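Local coordinates for tailspike protein (Acinetobacter phage vB_ApiP_P1, PDB 6E1R) that probably recognises and cleaves the surface polysaccharide of its Acinetobacter host, acting as a trimeric tailspike hydrolase of the phage, at residues Val22-Leu27 with Thr65-Trp70; His50-Ser55 with Val71-Ala76. All coordinates share one frame; numbering follows the deposited sequence.

Interaction 1 of 2, residues Val22-Leu27 with Thr65-Trp70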
ATOM      1  N   VAL A  22      47.811 -25.638  10.537  1.00 61.96           N
ATOM      2  CA  VAL A  22      49.064 -25.798  11.267  1.00 60.97           C
ATOM      3  C   VAL A  22      50.096 -26.519  10.411  1.00 63.17           C
ATOM      4  O   VAL A  22      51.298 -26.240  10.508  1.00 67.72           O
ATOM      5  CB  VAL A  22      48.816 -26.539  12.596  1.00 62.07           C
ATOM      6  CG1 VAL A  22      50.066 -26.516  13.464  1.00 64.34           C
ATOM      7  CG2 VAL A  22      47.636 -25.925  13.333  1.00 63.86           C
ATOM      8  N   GLU A  23      49.655 -27.446   9.558  1.00 63.52           N
ATOM      9  CA  GLU A  23      50.577 -28.120   8.653  1.00 65.84           C
ATOM     10  C   GLU A  23      50.997 -27.237   7.485  1.00 65.39           C
ATOM     11  O   GLU A  23      52.031 -27.503   6.864  1.00 69.69           O
ATOM     12  CB  GLU A  23      49.959 -29.422   8.130  1.00 70.68           C
ATOM     13  CG  GLU A  23      50.974 -30.374   7.507  1.00 83.78           C
ATOM     14  CD  GLU A  23      50.368 -31.701   7.099  1.00 93.05           C
ATOM     15  OE1 GLU A  23      49.430 -32.162   7.778  1.00 95.45           O
ATOM     16  OE2 GLU A  23      50.830 -32.284   6.094  1.00 97.42           O
ATOM     17  N   LEU A  24      50.232 -26.188   7.182  1.00 64.51           N
ATOM     18  CA  LEU A  24      50.598 -25.301   6.086  1.00 67.09           C
ATOM     19  C   LEU A  24      51.660 -24.297   6.509  1.00 71.27           C
ATOM     20  O   LEU A  24      52.601 -24.028   5.752  1.00 73.37           O
ATOM     21  CB  LEU A  24      49.362 -24.569   5.562  1.00 64.43           C
ATOM     22  CG  LEU A  24      49.607 -23.660   4.356  1.00 63.81           C
ATOM     23  CD1 LEU A  24      49.892 -24.492   3.118  1.00 54.66           C
ATOM     24  CD2 LEU A  24      48.427 -22.727   4.125  1.00 51.75           C
ATOM     25  N   GLU A  25      51.528 -23.732   7.711  1.00 77.30           N
ATOM     26  CA  GLU A  25      52.469 -22.710   8.156  1.00 80.59           C
ATOM     27  C   GLU A  25      53.859 -23.294   8.386  1.00 84.11           C
ATOM     28  O   GLU A  25      54.869 -22.645   8.085  1.00 82.09           O
ATOM     29  CB  GLU A  25      51.935 -22.034   9.420  1.00 81.45           C
ATOM     30  CG  GLU A  25      51.476 -22.989  10.512  1.00 83.08           C
ATOM     31  CD  GLU A  25      50.785 -22.273  11.660  1.00 82.69           C
ATOM     32  OE1 GLU A  25      50.677 -21.030  11.614  1.00 80.87           O
ATOM     33  OE2 GLU A  25      50.351 -22.957  12.612  1.00 83.28           O
ATOM     34  N   GLY A  26      53.936 -24.514   8.925  1.00 99.05           N
ATOM     35  CA  GLY A  26      55.220 -25.173   9.087  1.00101.62           C
ATOM     36  C   GLY A  26      55.817 -25.727   7.811  1.00101.72           C
ATOM     37  O   GLY A  26      57.005 -26.065   7.795  1.00107.45           O
ATOM     38  N   LEU A  27      55.025 -25.835   6.747  1.00 93.94           N
ATOM     39  CA  LEU A  27      55.507 -26.390   5.489  1.00 90.91           C
ATOM     40  C   LEU A  27      56.232 -25.319   4.679  1.00 83.65           C
ATOM     41  O   LEU A  27      55.730 -24.202   4.518  1.00 83.51           O
ATOM     42  CB  LEU A  27      54.340 -26.989   4.700  1.00 85.56           C
ATOM     43  CG  LEU A  27      54.622 -27.732   3.391  1.00 84.69           C
ATOM     44  CD1 LEU A  27      53.670 -28.905   3.240  1.00 84.18           C
ATOM     45  CD2 LEU A  27      54.470 -26.806   2.208  1.00 84.57           C
ATOM     46  N   THR A  65      44.410 -15.075   4.409  1.00 49.18           N
ATOM     47  CA  THR A  65      44.823 -14.966   3.014  1.00 49.03           C
ATOM     48  C   THR A  65      46.262 -15.424   2.803  1.00 53.44           C
ATOM     49  O   THR A  65      46.549 -16.131   1.832  1.00 56.33           O
ATOM     50  CB  THR A  65      44.641 -13.530   2.520  1.00 49.88           C
ATOM     51  OG1 THR A  65      45.303 -12.625   3.411  1.00 50.90           O
ATOM     52  CG2 THR A  65      43.162 -13.176   2.445  1.00 49.92           C
ATOM     53  N   VAL A  66      47.177 -15.039   3.690  1.00 49.95           N
ATOM     54  CA  VAL A  66      48.587 -15.400   3.587  1.00 50.55           C
ATOM     55  C   VAL A  66      49.003 -16.094   4.876  1.00 53.46           C
ATOM     56  O   VAL A  66      48.791 -15.560   5.971  1.00 56.79           O
ATOM     57  CB  VAL A  66      49.480 -14.175   3.316  1.00 51.67           C
ATOM     58  CG1 VAL A  66      50.592 -14.535   2.345  1.00 60.11           C
ATOM     59  CG2 VAL A  66      48.654 -13.022   2.771  1.00 51.88           C
ATOM     60  N   ILE A  67      49.593 -17.282   4.743  1.00 50.93           N
ATOM     61  CA  ILE A  67      50.011 -18.096   5.885  1.00 54.84           C
ATOM     62  C   ILE A  67      51.467 -18.489   5.642  1.00 58.68           C
ATOM     63  O   ILE A  67      51.754 -19.485   4.970  1.00 56.80           O
ATOM     64  CB  ILE A  67      49.125 -19.330   6.083  1.00 55.76           C
ATOM     65  CG1 ILE A  67      47.684 -18.901   6.376  1.00 57.05           C
ATOM     66  CG2 ILE A  67      49.648 -20.189   7.222  1.00 56.02           C
ATOM     67  CD1 ILE A  67      46.704 -20.049   6.447  1.00 54.31           C
ATOM     68  N   ASN A  68      52.395 -17.701   6.188  1.00 58.85           N
ATOM     69  CA  ASN A  68      53.837 -17.944   6.067  1.00 59.75           C
ATOM     70  C   ASN A  68      54.256 -18.141   4.610  1.00 57.83           C
ATOM     71  O   ASN A  68      54.978 -19.077   4.262  1.00 56.53           O
ATOM     72  CB  ASN A  68      54.268 -19.130   6.930  1.00 60.02           C
ATOM     73  CG  ASN A  68      54.380 -18.771   8.400  1.00 59.35           C
ATOM     74  OD1 ASN A  68      54.545 -17.604   8.754  1.00 56.75           O
ATOM     75  ND2 ASN A  68      54.299 -19.775   9.263  1.00 57.27           N
ATOM     76  N   GLY A  69      53.794 -17.234   3.751  1.00 60.24           N
ATOM     77  CA  GLY A  69      54.141 -17.230   2.350  1.00 60.08           C
ATOM     78  C   GLY A  69      53.119 -17.877   1.439  1.00 58.34           C
ATOM     79  O   GLY A  69      53.153 -17.639   0.227  1.00 55.19           O
ATOM     80  N   TRP A  70      52.216 -18.685   1.987  1.00 55.94           N
ATOM     81  CA  TRP A  70      51.193 -19.354   1.195  1.00 52.95           C
ATOM     82  C   TRP A  70      49.982 -18.437   1.085  1.00 51.59           C
ATOM     83  O   TRP A  70      49.307 -18.165   2.084  1.00 50.73           O
ATOM     84  CB  TRP A  70      50.829 -20.698   1.820  1.00 58.86           C
ATOM     85  CG  TRP A  70      51.991 -21.632   1.849  1.00 59.02           C
ATOM     86  CD1 TRP A  70      52.801 -21.907   2.912  1.00 57.62           C
ATOM     87  CD2 TRP A  70      52.500 -22.393   0.749  1.00 60.28           C
ATOM     88  NE1 TRP A  70      53.774 -22.805   2.544  1.00 60.71           N
ATOM     89  CE2 TRP A  70      53.609 -23.119   1.221  1.00 62.76           C
ATOM     90  CE3 TRP A  70      52.117 -22.537  -0.587  1.00 61.07           C
ATOM     91  CZ2 TRP A  70      54.343 -23.972   0.401  1.00 69.78           C
ATOM     92  CZ3 TRP A  70      52.843 -23.388  -1.397  1.00 66.45           C
ATOM     93  CH2 TRP A  70      53.944 -24.094  -0.900  1.00 73.07           C
TER
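The indole N-H of W70 is given to the backbone carbonyl of L27, with NE1 3.1 Å from O and an N-H...O angle of 170°. The oxygen lies at the ring edge, in the ring plane, although the nitrogen approaches from above the carbonyl plane. This nearly straight bond helps set how the indole is turned, and one face of the ring is presented to L24. There the evidence is a CH-pi contact: L24 CD1 sits 3.9 Å from the centroid of the W70 five-membered ring, 17° off the ring normal. The leucine reaches it with CG anti to the backbone N (chi1 -177°), while its other methyl, CD2, meets I67 CD1 at 3.9 Å. L27 adds an apolar touch of CD2 at W70 CZ2, the two side chains crossing at about a right angle.

A second polar link starts from the turn. N68 ND2 donates to E25 O over 3.2 Å, coming from above the carbonyl plane. The aliphatic root of E25 fills in beside it, with CB 3.7 Å from I67 CG2. V35 and F51 of neighbouring strands extend the apolar layer around L24 and W70.

Residues I67 to W70 form a type I' turn closed by two backbone bonds, I67 N to W70 O at 2.8 Å and W70 N to I67 O at 3.1 Å. N68 and G69, an Asn-Gly pair classic for this turn, both have the positive phi it requires. The arrangement is a two-residue-loop beta hairpin whose I67, N68 and W70 pack against helix 21-25 and the residues after it.

Interaction 2 of 2, residues His50-Ser55 with Val71-Ala76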
ATOM      1  N   HIS A  50      43.258 -23.866  -2.191  1.00 69.64           N
ATOM      2  CA  HIS A  50      44.583 -23.961  -2.783  1.00 67.03           C
ATOM      3  C   HIS A  50      45.426 -22.769  -2.355  1.00 66.11           C
ATOM      4  O   HIS A  50      44.913 -21.670  -2.128  1.00 70.48           O
ATOM      5  CB  HIS A  50      44.498 -24.017  -4.310  1.00 68.21           C
ATOM      6  CG  HIS A  50      43.894 -25.281  -4.836  1.00 74.45           C
ATOM      7  ND1 HIS A  50      43.621 -25.477  -6.172  1.00 78.43           N
ATOM      8  CD2 HIS A  50      43.508 -26.412  -4.203  1.00 77.13           C
ATOM      9  CE1 HIS A  50      43.095 -26.678  -6.339  1.00 80.26           C
ATOM     10  NE2 HIS A  50      43.016 -27.266  -5.160  1.00 78.97           N
ATOM     11  N   PHE A  51      46.730 -22.997  -2.234  1.00 63.50           N
ATOM     12  CA  PHE A  51      47.655 -21.959  -1.809  1.00 59.88           C
ATOM     13  C   PHE A  51      48.862 -21.935  -2.732  1.00 59.96           C
ATOM     14  O   PHE A  51      49.411 -22.984  -3.080  1.00 63.58           O
ATOM     15  CB  PHE A  51      48.111 -22.166  -0.358  1.00 55.86           C
ATOM     16  CG  PHE A  51      47.057 -21.842   0.660  1.00 52.56           C
ATOM     17  CD1 PHE A  51      46.078 -22.769   0.982  1.00 53.09           C
ATOM     18  CD2 PHE A  51      47.036 -20.608   1.291  1.00 53.56           C
ATOM     19  CE1 PHE A  51      45.103 -22.474   1.917  1.00 55.08           C
ATOM     20  CE2 PHE A  51      46.062 -20.306   2.229  1.00 54.52           C
ATOM     21  CZ  PHE A  51      45.095 -21.241   2.541  1.00 48.74           C
ATOM     22  N   LYS A  52      49.269 -20.732  -3.121  1.00 59.19           N
ATOM     23  CA  LYS A  52      50.462 -20.516  -3.922  1.00 59.91           C
ATOM     24  C   LYS A  52      51.499 -19.808  -3.064  1.00 59.98           C
ATOM     25  O   LYS A  52      51.163 -18.906  -2.293  1.00 58.89           O
ATOM     26  CB  LYS A  52      50.151 -19.685  -5.169  1.00 56.87           C
ATOM     27  CG  LYS A  52      51.335 -19.485  -6.101  1.00 62.55           C
ATOM     28  CD  LYS A  52      50.940 -18.691  -7.335  1.00 65.22           C
ATOM     29  CE  LYS A  52      50.007 -19.488  -8.233  1.00 74.70           C
ATOM     30  NZ  LYS A  52      49.590 -18.706  -9.431  1.00 83.42           N
ATOM     31  N   TYR A  53      52.753 -20.228  -3.183  1.00 59.30           N
ATOM     32  CA  TYR A  53      53.804 -19.679  -2.341  1.00 58.53           C
ATOM     33  C   TYR A  53      54.341 -18.379  -2.923  1.00 62.09           C
ATOM     34  O   TYR A  53      54.465 -18.228  -4.142  1.00 65.39           O
ATOM     35  CB  TYR A  53      54.941 -20.684  -2.174  1.00 64.20           C
ATOM     36  CG  TYR A  53      55.944 -20.295  -1.112  1.00 62.92           C
ATOM     37  CD1 TYR A  53      57.144 -19.685  -1.452  1.00 62.84           C
ATOM     38  CD2 TYR A  53      55.682 -20.520   0.233  1.00 60.29           C
ATOM     39  CE1 TYR A  53      58.061 -19.323  -0.487  1.00 63.36           C
ATOM     40  CE2 TYR A  53      56.594 -20.162   1.206  1.00 61.79           C
ATOM     41  CZ  TYR A  53      57.782 -19.563   0.842  1.00 62.07           C
ATOM     42  OH  TYR A  53      58.692 -19.204   1.807  1.00 62.85           O
ATOM     43  N   ASP A  54      54.661 -17.439  -2.037  1.00 62.11           N
ATOM     44  CA  ASP A  54      55.222 -16.146  -2.411  1.00 64.65           C
ATOM     45  C   ASP A  54      56.387 -15.868  -1.472  1.00 69.07           C
ATOM     46  O   ASP A  54      56.182 -15.636  -0.276  1.00 69.40           O
ATOM     47  CB  ASP A  54      54.169 -15.040  -2.323  1.00 67.21           C
ATOM     48  CG  ASP A  54      54.597 -13.762  -3.025  1.00 76.57           C
ATOM     49  OD1 ASP A  54      55.800 -13.428  -2.991  1.00 79.85           O
ATOM     50  OD2 ASP A  54      53.723 -13.084  -3.605  1.00 79.39           O
ATOM     51  N   SER A  55      57.607 -15.887  -2.014  1.00 68.21           N
ATOM     52  CA  SER A  55      58.790 -15.675  -1.187  1.00 68.09           C
ATOM     53  C   SER A  55      58.866 -14.257  -0.640  1.00 67.20           C
ATOM     54  O   SER A  55      59.528 -14.037   0.379  1.00 64.42           O
ATOM     55  CB  SER A  55      60.056 -15.993  -1.984  1.00 70.17           C
ATOM     56  OG  SER A  55      60.149 -15.185  -3.144  1.00 68.65           O
ATOM     57  N   VAL A  71      49.702 -17.969  -0.128  1.00 52.97           N
ATOM     58  CA  VAL A  71      48.602 -17.043  -0.368  1.00 57.70           C
ATOM     59  C   VAL A  71      47.365 -17.829  -0.772  1.00 56.53           C
ATOM     60  O   VAL A  71      47.433 -18.729  -1.619  1.00 54.26           O
ATOM     61  CB  VAL A  71      48.972 -16.000  -1.436  1.00 61.13           C
ATOM     62  CG1 VAL A  71      48.518 -14.619  -0.995  1.00 66.58           C
ATOM     63  CG2 VAL A  71      50.469 -15.987  -1.679  1.00 60.67           C
ATOM     64  N   LYS A  72      46.233 -17.490  -0.157  1.00 55.65           N
ATOM     65  CA  LYS A  72      44.966 -18.132  -0.476  1.00 50.71           C
ATOM     66  C   LYS A  72      44.578 -17.844  -1.920  1.00 49.16           C
ATOM     67  O   LYS A  72      44.626 -16.697  -2.372  1.00 49.61           O
ATOM     68  CB  LYS A  72      43.884 -17.632   0.482  1.00 49.83           C
ATOM     69  CG  LYS A  72      42.594 -18.427   0.464  1.00 53.75           C
ATOM     70  CD  LYS A  72      41.585 -17.835   1.437  1.00 56.43           C
ATOM     71  CE  LYS A  72      40.337 -18.695   1.541  1.00 57.61           C
ATOM     72  NZ  LYS A  72      40.658 -20.086   1.964  1.00 58.72           N
ATOM     73  N   GLN A  73      44.206 -18.894  -2.650  1.00 49.44           N
ATOM     74  CA  GLN A  73      43.897 -18.773  -4.070  1.00 57.37           C
ATOM     75  C   GLN A  73      42.412 -18.581  -4.358  1.00 57.02           C
ATOM     76  O   GLN A  73      42.062 -18.269  -5.501  1.00 60.16           O
ATOM     77  CB  GLN A  73      44.403 -20.004  -4.829  1.00 58.32           C
ATOM     78  CG  GLN A  73      45.917 -20.159  -4.815  1.00 52.61           C
ATOM     79  CD  GLN A  73      46.630 -18.991  -5.467  1.00 55.24           C
ATOM     80  OE1 GLN A  73      46.658 -18.872  -6.693  1.00 57.79           O
ATOM     81  NE2 GLN A  73      47.211 -18.120  -4.650  1.00 53.01           N
ATOM     82  N   PHE A  74      41.542 -18.760  -3.363  1.00 52.82           N
ATOM     83  CA  PHE A  74      40.096 -18.595  -3.518  1.00 49.40           C
ATOM     84  C   PHE A  74      39.570 -19.432  -4.684  1.00 52.23           C
ATOM     85  O   PHE A  74      38.985 -18.925  -5.643  1.00 50.09           O
ATOM     86  CB  PHE A  74      39.726 -17.118  -3.687  1.00 48.96           C
ATOM     87  CG  PHE A  74      39.853 -16.311  -2.425  1.00 60.83           C
ATOM     88  CD1 PHE A  74      38.809 -16.253  -1.516  1.00 48.28           C
ATOM     89  CD2 PHE A  74      41.011 -15.600  -2.153  1.00 61.73           C
ATOM     90  CE1 PHE A  74      38.918 -15.509  -0.355  1.00 48.40           C
ATOM     91  CE2 PHE A  74      41.126 -14.853  -0.994  1.00 62.16           C
ATOM     92  CZ  PHE A  74      40.079 -14.807  -0.094  1.00 48.68           C
ATOM     93  N   SER A  75      39.797 -20.744  -4.582  1.00 58.45           N
ATOM     94  CA  SER A  75      39.330 -21.659  -5.619  1.00 57.88           C
ATOM     95  C   SER A  75      37.809 -21.669  -5.705  1.00 59.03           C
ATOM     96  O   SER A  75      37.243 -21.786  -6.798  1.00 61.30           O
ATOM     97  CB  SER A  75      39.866 -23.066  -5.357  1.00 57.12           C
ATOM     98  OG  SER A  75      41.280 -23.093  -5.448  1.00 58.79           O
ATOM     99  N   ALA A  76      37.132 -21.547  -4.566  1.00 55.87           N
ATOM    100  CA  ALA A  76      35.678 -21.457  -4.557  1.00 58.06           C
ATOM    101  C   ALA A  76      35.172 -20.054  -4.861  1.00 56.37           C
ATOM    102  O   ALA A  76      33.982 -19.891  -5.152  1.00 50.19           O
ATOM    103  CB  ALA A  76      35.128 -21.919  -3.206  1.00 57.37           C
TER
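The F51 ring leans obliquely over the peptide joining V71 and K72, with CD2 3.5 Å from K72 N and CE2 reaching K72 CB. H50's imidazole likewise slants past S75, with ND1 3.4 Å from OG. On the second segment, the methylene CD of K72 lies over one face of the F74 ring, toward its rim, and R109 also meets this ring in a cation-pi contact.

The backbones form a short antiparallel ladder. K52 and V71 are a hydrogen-bonded pair, as the bonds V71 N to K52 O (2.8 Å) and K52 N to V71 O (3.1 Å) establish; F51 and K72 form the non-hydrogen-bonded pair next to it. Q73 N to H50 O, 2.9 Å, adds a single bond beyond the ladder, where the second strand gives way to loop. V71 O is gripped twice, since Q73 NE2 also donates to it at 3.1 Å. K52 N arrives in the carbonyl plane, whereas NE2 arrives from above it. This requires the Q73 side chain to bend back at chi2 (-61°), which also lays its amide against K52, with NE2 3.4 Å from CB.

F51 and K72 share one face of the sheet, K52 and V71 the other. K72 NZ forms a salt bridge with D49, and K52 NZ bonds T38 OG1 of the second subunit, which also packs L36 on H50. Strand 49-53 thus runs between strands 34-37 and 70-72, with a subunit interface alongside.

Overall arrangement
The centres of the two interactions are about 10 Å apart, and both reach the small mixed sheet ordered 16-18, 34-37, 49-53, 70-72, 66-67. Their segments alternate along the chain: 22-27, 50-55, 65-70, then 71-76. Interaction 1 sets helix 21-25 against the hairpin turn, and interaction 2 pairs the hairpin's second strand with strand 49-53. A probable backbone hydrogen bond from D54 N to G69 O (2.7 Å) and an edge-to-face stack of W70 with Y53 join them directly. Both lie more than 50 Å from the chain's centre, in the domain at the N-terminal end of this tailspike fragment, ahead of the parallel beta-helix, and interaction 2 also reaches the neighbouring subunits of the trimer.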